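Local coordinates for mitogen activated protein kinase, putative (Leishmania donovani, PDB 4QNY) that probably phosphorylates serine and threonine residues of protein substrates as a mitogen-activated protein kinase, using ATP bound with magnesium between its two lobes, at residues Asp111-Leu116 with Thr152-Leu157; Asp106-Asp111 with Leu157-Cys162. All coordinates share one frame; numbering follows the deposited sequence.

Contact 1 of 2, residues Asp111-Leu116 with Thr152-Leu157; sequences DLKQVL and TPANIL. With MG (magnesium ion), chain C; ANP (phosphoaminophosphonic acid-adenylate ester), chain D.
D111 and L157 pair side by side next to the nucleotide analogue, the aspartate reaching its ribose and the leucine its adenine. The D111 side chain can be followed outward. Its CB lies 3.1 Å from I156 O and also touches L157 CD2. With CG between the backbone N and the carbonyl carbon (chi1 62°), the carboxylate is turned toward the ribose and the helix start, and D111 CG comes to 3.6 Å from ribose O2'. OD1 caps the helix through a weak bond from K113 N. D111 OD2 accepts from ribose O2' at 2.4 Å, a length shorter than expected and to be read with caution. The neighbouring hydroxyl, ribose O3', donates to A154 O at 2.8 Å, so the two segments share the sugar. One residue on, N155 OD1 binds the magnesium ion at 2.1 Å, with D168 as the other protein ligand. On the helix side, L112 N donates to I156 O at 3.0 Å, nearly in line with the carbonyl, and more weakly to P153 O. L112 CD1 packs against I156 CG2, the side chains crossing obliquely. The contact joins the start of helix 112-117 to the end of the catalytic loop and to strand 156-158, and I215 of helix 206-219 touches L112, P153 and I156.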
loop_
_atom_site.group_PDB
_atom_site.type_symbol
_atom_site.label_atom_id
_atom_site.label_comp_id
_atom_site.label_asym_id
_atom_site.label_seq_id
_atom_site.Cartn_x
_atom_site.Cartn_y
_atom_site.Cartn_z
ATOM N N ASP A 111 7.197 9.284 3.967
ATOM C CA ASP A 111 5.943 8.540 4.015
ATOM C C ASP A 111 5.368 8.518 5.434
ATOM O O ASP A 111 5.997 9.001 6.377
ATOM C CB ASP A 111 6.128 7.115 3.472
ATOM C CG ASP A 111 7.110 6.291 4.281
ATOM O OD1 ASP A 111 6.923 6.160 5.505
ATOM O OD2 ASP A 111 8.079 5.764 3.700
ATOM N N LEU A 112 4.178 7.944 5.576
ATOM C CA LEU A 112 3.427 8.030 6.827
ATOM C C LEU A 112 4.002 7.214 7.993
ATOM O O LEU A 112 3.826 7.598 9.144
ATOM C CB LEU A 112 1.972 7.610 6.588
ATOM C CG LEU A 112 1.033 8.684 6.032
ATOM C CD1 LEU A 112 -0.407 8.198 6.048
ATOM C CD2 LEU A 112 1.176 9.980 6.819
ATOM N N LYS A 113 4.659 6.093 7.705
ATOM C CA LYS A 113 5.252 5.248 8.745
ATOM C C LYS A 113 6.288 5.991 9.597
ATOM O O LYS A 113 6.183 5.976 10.852
ATOM C CB LYS A 113 5.911 4.024 8.120
ATOM C CG LYS A 113 6.665 3.185 9.125
ATOM C CD LYS A 113 7.218 1.913 8.515
ATOM C CE LYS A 113 7.894 1.069 9.585
ATOM N NZ LYS A 113 8.228 -0.291 9.088
ATOM N N GLN A 114 7.355 6.470 8.912
ATOM C CA GLN A 114 8.135 7.715 9.244
ATOM C C GLN A 114 7.546 8.875 9.981
ATOM O O GLN A 114 8.123 9.329 10.958
ATOM C CB GLN A 114 8.687 8.339 7.967
ATOM C CG GLN A 114 10.274 8.231 7.534
ATOM C CD GLN A 114 10.429 7.309 6.314
ATOM O OE1 GLN A 114 9.390 7.162 5.714
ATOM N NE2 GLN A 114 11.672 6.995 5.824
ATOM N N VAL A 115 6.490 9.444 9.407
ATOM C CA VAL A 115 5.833 10.625 9.969
ATOM C C VAL A 115 5.255 10.300 11.338
ATOM O O VAL A 115 5.351 11.092 12.280
ATOM C CB VAL A 115 4.696 11.157 9.042
ATOM C CG1 VAL A 115 3.754 12.094 9.800
ATOM C CG2 VAL A 115 5.271 11.866 7.823
ATOM N N LEU A 116 4.658 9.117 11.433
ATOM C CA LEU A 116 4.071 8.632 12.673
ATOM C C LEU A 116 5.143 8.281 13.702
ATOM O O LEU A 116 4.966 8.516 14.899
ATOM C CB LEU A 116 3.189 7.414 12.392
ATOM C CG LEU A 116 1.873 7.688 11.660
ATOM C CD1 LEU A 116 1.290 6.400 11.097
ATOM C CD2 LEU A 116 0.884 8.362 12.596
ATOM N N THR A 152 -0.428 0.217 3.570
ATOM C CA THR A 152 0.264 0.409 4.841
ATOM C C THR A 152 0.863 1.814 4.865
ATOM O O THR A 152 1.077 2.405 3.806
ATOM C CB THR A 152 1.386 -0.641 5.057
ATOM O OG1 THR A 152 2.398 -0.478 4.056
ATOM C CG2 THR A 152 0.832 -2.057 4.997
ATOM N N PRO A 153 1.128 2.359 6.067
ATOM C CA PRO A 153 1.734 3.692 6.189
ATOM C C PRO A 153 3.008 3.864 5.364
ATOM O O PRO A 153 3.243 4.946 4.824
ATOM C CB PRO A 153 2.046 3.792 7.683
ATOM C CG PRO A 153 1.011 2.949 8.327
ATOM C CD PRO A 153 0.765 1.803 7.384
ATOM N N ALA A 154 3.812 2.810 5.267
ATOM C CA ALA A 154 5.062 2.863 4.514
ATOM C C ALA A 154 4.810 3.012 3.016
ATOM O O ALA A 154 5.656 3.527 2.286
ATOM C CB ALA A 154 5.899 1.621 4.788
ATOM N N ASN A 155 3.644 2.558 2.564
ATOM C CA ASN A 155 3.282 2.650 1.154
ATOM C C ASN A 155 2.450 3.894 0.851
ATOM O O ASN A 155 1.822 3.990 -0.203
ATOM C CB ASN A 155 2.530 1.391 0.717
ATOM C CG ASN A 155 3.403 0.151 0.756
ATOM O OD1 ASN A 155 4.629 0.245 0.764
ATOM N ND2 ASN A 155 2.774 -1.021 0.772
ATOM N N ILE A 156 2.455 4.844 1.781
ATOM C CA ILE A 156 1.743 6.106 1.605
ATOM C C ILE A 156 2.711 7.284 1.668
ATOM O O ILE A 156 3.205 7.624 2.738
ATOM C CB ILE A 156 0.654 6.297 2.678
ATOM C CG1 ILE A 156 -0.313 5.110 2.692
ATOM C CG2 ILE A 156 -0.092 7.594 2.445
ATOM C CD1 ILE A 156 -1.175 5.002 1.454
ATOM N N LEU A 157 2.967 7.914 0.524
ATOM C CA LEU A 157 3.960 8.984 0.439
ATOM C C LEU A 157 3.349 10.372 0.634
ATOM O O LEU A 157 2.298 10.680 0.074
ATOM C CB LEU A 157 4.683 8.921 -0.907
ATOM C CG LEU A 157 5.431 7.621 -1.215
ATOM C CD1 LEU A 157 5.952 7.623 -2.644
ATOM C CD2 LEU A 157 6.569 7.408 -0.228
HETATM MG MG MG C . 6.411 -0.693 0.286
HETATM P PG ANP D . 8.111 -3.911 -3.586
HETATM O O1G ANP D . 9.529 -3.612 -3.956
HETATM O O2G ANP D . 7.165 -3.456 -4.763
HETATM O O3G ANP D . 7.945 -5.471 -3.376
HETATM P PB ANP D . 8.865 -2.118 -1.524
HETATM O O1B ANP D . 10.159 -2.860 -1.439
HETATM O O2B ANP D . 8.446 -1.686 -0.089
HETATM N N3B ANP D . 7.661 -3.105 -2.161
HETATM P PA ANP D . 8.344 0.534 -2.134
HETATM O O1A ANP D . 7.291 0.416 -1.099
HETATM O O2A ANP D . 7.809 1.039 -3.477
HETATM O O3A ANP D . 9.054 -0.864 -2.437
HETATM O "O5'" ANP D . 9.470 1.499 -1.576
HETATM C "C5'" ANP D . 10.043 1.326 -0.263
HETATM C "C4'" ANP D . 10.165 2.675 0.403
HETATM O "O4'" ANP D . 10.847 3.594 -0.473
HETATM C "C3'" ANP D . 8.849 3.365 0.733
HETATM O "O3'" ANP D . 8.324 2.901 1.971
HETATM C "C2'" ANP D . 9.265 4.836 0.803
HETATM O "O2'" ANP D . 9.789 5.173 2.083
HETATM C "C1'" ANP D . 10.366 4.911 -0.264
HETATM N N9 ANP D . 9.909 5.444 -1.542
HETATM C C8 ANP D . 9.358 4.745 -2.579
HETATM N N7 ANP D . 9.031 5.483 -3.617
HETATM C C5 ANP D . 9.396 6.761 -3.223
HETATM C C6 ANP D . 9.311 8.011 -3.876
HETATM N N6 ANP D . 8.814 8.177 -5.103
HETATM N N1 ANP D . 9.763 9.097 -3.209
HETATM C C2 ANP D . 10.259 8.937 -1.979
HETATM N N3 ANP D . 10.390 7.814 -1.267
HETATM C C4 ANP D . 9.936 6.759 -1.951
HETATM O O HOH W 1 5.835 -2.098 1.563
HETATM O O HOH W 2 7.360 0.289 1.820
#

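Contact 2 of 2, residues Asp106-Asp111 with Leu157-Cys162. With ANP (phosphoaminophosphonic acid-adenylate ester), chain D.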
loop_
_atom_site.group_PDB
_atom_site.type_symbol
_atom_site.label_atom_id
_atom_site.label_comp_id
_atom_site.label_asym_id
_atom_site.label_seq_id
_atom_site.Cartn_x
_atom_site.Cartn_y
_atom_site.Cartn_z
ATOM N N ASP A 106 8.406 9.917 -9.600
ATOM C CA ASP A 106 8.434 11.239 -8.983
ATOM C C ASP A 106 8.871 11.119 -7.527
ATOM O O ASP A 106 8.654 10.088 -6.891
ATOM C CB ASP A 106 7.064 11.914 -9.070
ATOM C CG ASP A 106 6.691 12.301 -10.487
ATOM O OD1 ASP A 106 7.564 12.825 -11.211
ATOM O OD2 ASP A 106 5.524 12.084 -10.875
ATOM N N ILE A 107 9.487 12.170 -7.001
ATOM C CA ILE A 107 9.999 12.134 -5.638
ATOM C C ILE A 107 8.997 12.725 -4.644
ATOM O O ILE A 107 8.332 13.723 -4.925
ATOM C CB ILE A 107 11.358 12.879 -5.530
ATOM C CG1 ILE A 107 11.974 12.692 -4.141
ATOM C CG2 ILE A 107 11.206 14.355 -5.872
ATOM C CD1 ILE A 107 12.338 11.261 -3.826
ATOM N N MET A 108 8.874 12.076 -3.492
ATOM C CA MET A 108 8.082 12.602 -2.390
ATOM C C MET A 108 8.984 12.758 -1.170
ATOM O O MET A 108 9.999 12.072 -1.051
ATOM C CB MET A 108 6.892 11.690 -2.084
ATOM C CG MET A 108 5.865 11.614 -3.208
ATOM S SD MET A 108 4.945 13.151 -3.437
ATOM C CE MET A 108 3.919 13.150 -1.967
ATOM N N GLU A 109 8.615 13.664 -0.271
ATOM C CA GLU A 109 9.474 14.017 0.856
ATOM C C GLU A 109 9.672 12.861 1.839
ATOM O O GLU A 109 10.790 12.612 2.289
ATOM C CB GLU A 109 8.904 15.238 1.583
ATOM C CG GLU A 109 8.904 16.502 0.733
ATOM C CD GLU A 109 8.293 17.694 1.443
ATOM O OE1 GLU A 109 8.163 17.647 2.685
ATOM O OE2 GLU A 109 7.942 18.679 0.760
ATOM N N THR A 110 8.592 12.158 2.165
ATOM C CA THR A 110 8.654 11.048 3.115
ATOM C C THR A 110 7.401 10.183 3.009
ATOM O O THR A 110 6.629 10.322 2.062
ATOM C CB THR A 110 8.808 11.556 4.564
ATOM O OG1 THR A 110 8.863 10.442 5.463
ATOM C CG2 THR A 110 7.642 12.458 4.946
ATOM N N ASP A 111 7.197 9.284 3.967
ATOM C CA ASP A 111 5.943 8.540 4.015
ATOM C C ASP A 111 5.368 8.518 5.434
ATOM O O ASP A 111 5.997 9.001 6.377
ATOM C CB ASP A 111 6.128 7.115 3.472
ATOM C CG ASP A 111 7.110 6.291 4.281
ATOM O OD1 ASP A 111 6.923 6.160 5.505
ATOM O OD2 ASP A 111 8.079 5.764 3.700
ATOM N N LEU A 157 2.967 7.914 0.524
ATOM C CA LEU A 157 3.960 8.984 0.439
ATOM C C LEU A 157 3.349 10.372 0.634
ATOM O O LEU A 157 2.298 10.680 0.074
ATOM C CB LEU A 157 4.683 8.921 -0.907
ATOM C CG LEU A 157 5.431 7.621 -1.215
ATOM C CD1 LEU A 157 5.952 7.623 -2.644
ATOM C CD2 LEU A 157 6.569 7.408 -0.228
ATOM N N VAL A 158 4.019 11.210 1.423
ATOM C CA VAL A 158 3.495 12.535 1.750
ATOM C C VAL A 158 4.559 13.632 1.724
ATOM O O VAL A 158 5.753 13.362 1.859
ATOM C CB VAL A 158 2.830 12.547 3.146
ATOM C CG1 VAL A 158 1.533 11.747 3.136
ATOM C CG2 VAL A 158 3.790 12.014 4.199
ATOM N N ASN A 159 4.107 14.871 1.546
ATOM C CA ASN A 159 4.976 16.041 1.619
ATOM C C ASN A 159 4.601 16.930 2.800
ATOM O O ASN A 159 3.667 16.625 3.543
ATOM C CB ASN A 159 4.906 16.853 0.323
ATOM C CG ASN A 159 5.456 16.101 -0.871
ATOM O OD1 ASN A 159 6.317 15.234 -0.730
ATOM N ND2 ASN A 159 4.962 16.433 -2.057
ATOM N N THR A 160 5.328 18.031 2.968
ATOM C CA THR A 160 5.019 19.001 4.013
ATOM C C THR A 160 3.768 19.785 3.621
ATOM O O THR A 160 3.106 20.395 4.463
ATOM C CB THR A 160 6.197 19.966 4.260
ATOM O OG1 THR A 160 7.418 19.222 4.334
ATOM C CG2 THR A 160 6.004 20.737 5.560
ATOM N N ASN A 161 3.442 19.748 2.332
ATOM C CA ASN A 161 2.207 20.333 1.825
ATOM C C ASN A 161 1.003 19.452 2.144
ATOM O O ASN A 161 -0.128 19.778 1.781
ATOM C CB ASN A 161 2.299 20.551 0.314
ATOM C CG ASN A 161 3.505 21.379 -0.086
ATOM O OD1 ASN A 161 4.642 20.914 -0.015
ATOM N ND2 ASN A 161 3.260 22.612 -0.517
ATOM N N CYS A 162 1.272 18.330 2.811
ATOM C CA CYS A 162 0.276 17.306 3.129
ATOM C C CYS A 162 -0.308 16.660 1.874
ATOM O O CYS A 162 -1.339 15.991 1.937
ATOM C CB CYS A 162 -0.846 17.882 3.999
ATOM S SG CYS A 162 -0.407 18.084 5.740
HETATM P PG ANP D . 8.111 -3.911 -3.586
HETATM O O1G ANP D . 9.529 -3.612 -3.956
HETATM O O2G ANP D . 7.165 -3.456 -4.763
HETATM O O3G ANP D . 7.945 -5.471 -3.376
HETATM P PB ANP D . 8.865 -2.118 -1.524
HETATM O O1B ANP D . 10.159 -2.860 -1.439
HETATM O O2B ANP D . 8.446 -1.686 -0.089
HETATM N N3B ANP D . 7.661 -3.105 -2.161
HETATM P PA ANP D . 8.344 0.534 -2.134
HETATM O O1A ANP D . 7.291 0.416 -1.099
HETATM O O2A ANP D . 7.809 1.039 -3.477
HETATM O O3A ANP D . 9.054 -0.864 -2.437
HETATM O "O5'" ANP D . 9.470 1.499 -1.576
HETATM C "C5'" ANP D . 10.043 1.326 -0.263
HETATM C "C4'" ANP D . 10.165 2.675 0.403
HETATM O "O4'" ANP D . 10.847 3.594 -0.473
HETATM C "C3'" ANP D . 8.849 3.365 0.733
HETATM O "O3'" ANP D . 8.324 2.901 1.971
HETATM C "C2'" ANP D . 9.265 4.836 0.803
HETATM O "O2'" ANP D . 9.789 5.173 2.083
HETATM C "C1'" ANP D . 10.366 4.911 -0.264
HETATM N N9 ANP D . 9.909 5.444 -1.542
HETATM C C8 ANP D . 9.358 4.745 -2.579
HETATM N N7 ANP D . 9.031 5.483 -3.617
HETATM C C5 ANP D . 9.396 6.761 -3.223
HETATM C C6 ANP D . 9.311 8.011 -3.876
HETATM N N6 ANP D . 8.814 8.177 -5.103
HETATM N N1 ANP D . 9.763 9.097 -3.209
HETATM C C2 ANP D . 10.259 8.937 -1.979
HETATM N N3 ANP D . 10.390 7.814 -1.267
HETATM C C4 ANP D . 9.936 6.759 -1.951
#
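With CG anti to the carbonyl carbon (chi1 -65°) and the chain extended beyond it, E109 reaches along the turn that begins at N159, and the same first torsion in N159 (chi1 -65°) swings its amide back toward the E109 backbone. Each segment supplies an acceptor to the other. N159 OD1 accepts from E109 N at 2.8 Å, the donor lying almost in line with the amide C=O, while E109 OE1 accepts a very short bond of 2.4 Å from T160 OG1 and a weak one from T160 N. The carboxylate and amide planes are only 24° apart, although the two side chains cross at about a right angle. M108 folds in from beside them, bent at both chi2 and chi3, so that M108 CE comes to 3.4 Å from N159 OD1 while M108 CB rests 3.7 Å from L157 CB.

Farther along, T110 and V158 form an antiparallel hydrogen-bonded pair: T110 N donates to V158 O, and V158 N to T110 O at 2.8 Å. T110 CG2 meets V158 CG2 on the face of this small sheet that also receives V115 of the next helix. On the other face, L157 CD1 lies 3.6 Å from C5 of the adenine. M108 N donates to adenine N1 at 3.1 Å and D106 O accepts from N6, the recognition pattern of a kinase hinge.

The chemistry thus changes along the contact. At one end the base is recognised by backbone N-H and C=O groups, with L157 packed against it. At the more exposed end the straight bond from E109 N to N159 OD1 holds the start of the turn from N159 to C162; the OE1 bonds, one suspiciously short and one weak, may add to it and, if real, would favour the ionised carboxylate.

From the N terminus, the chain leaves strand 101-106 of the five-stranded sheet, passes through 106-111 and enters helix 112-117. Helix 124-143 and strand 146-147 follow before it returns at 152-157 and runs on into 157-162. Contact 1 therefore closes the inner loop and contact 2 the outer one, the first nested inside the second; D111 and L157, shared by both, mark the boundary between them. V115 and L112 of helix 112-117 pack on the strand pair, V115 on T110 and V158 and L112 on V158. Together the contacts tie the hinge, the start of helix 112-117 and the catalytic loop to strand 156-158, so that residues of both help line the nucleotide site, contact 1 adding a magnesium ligand.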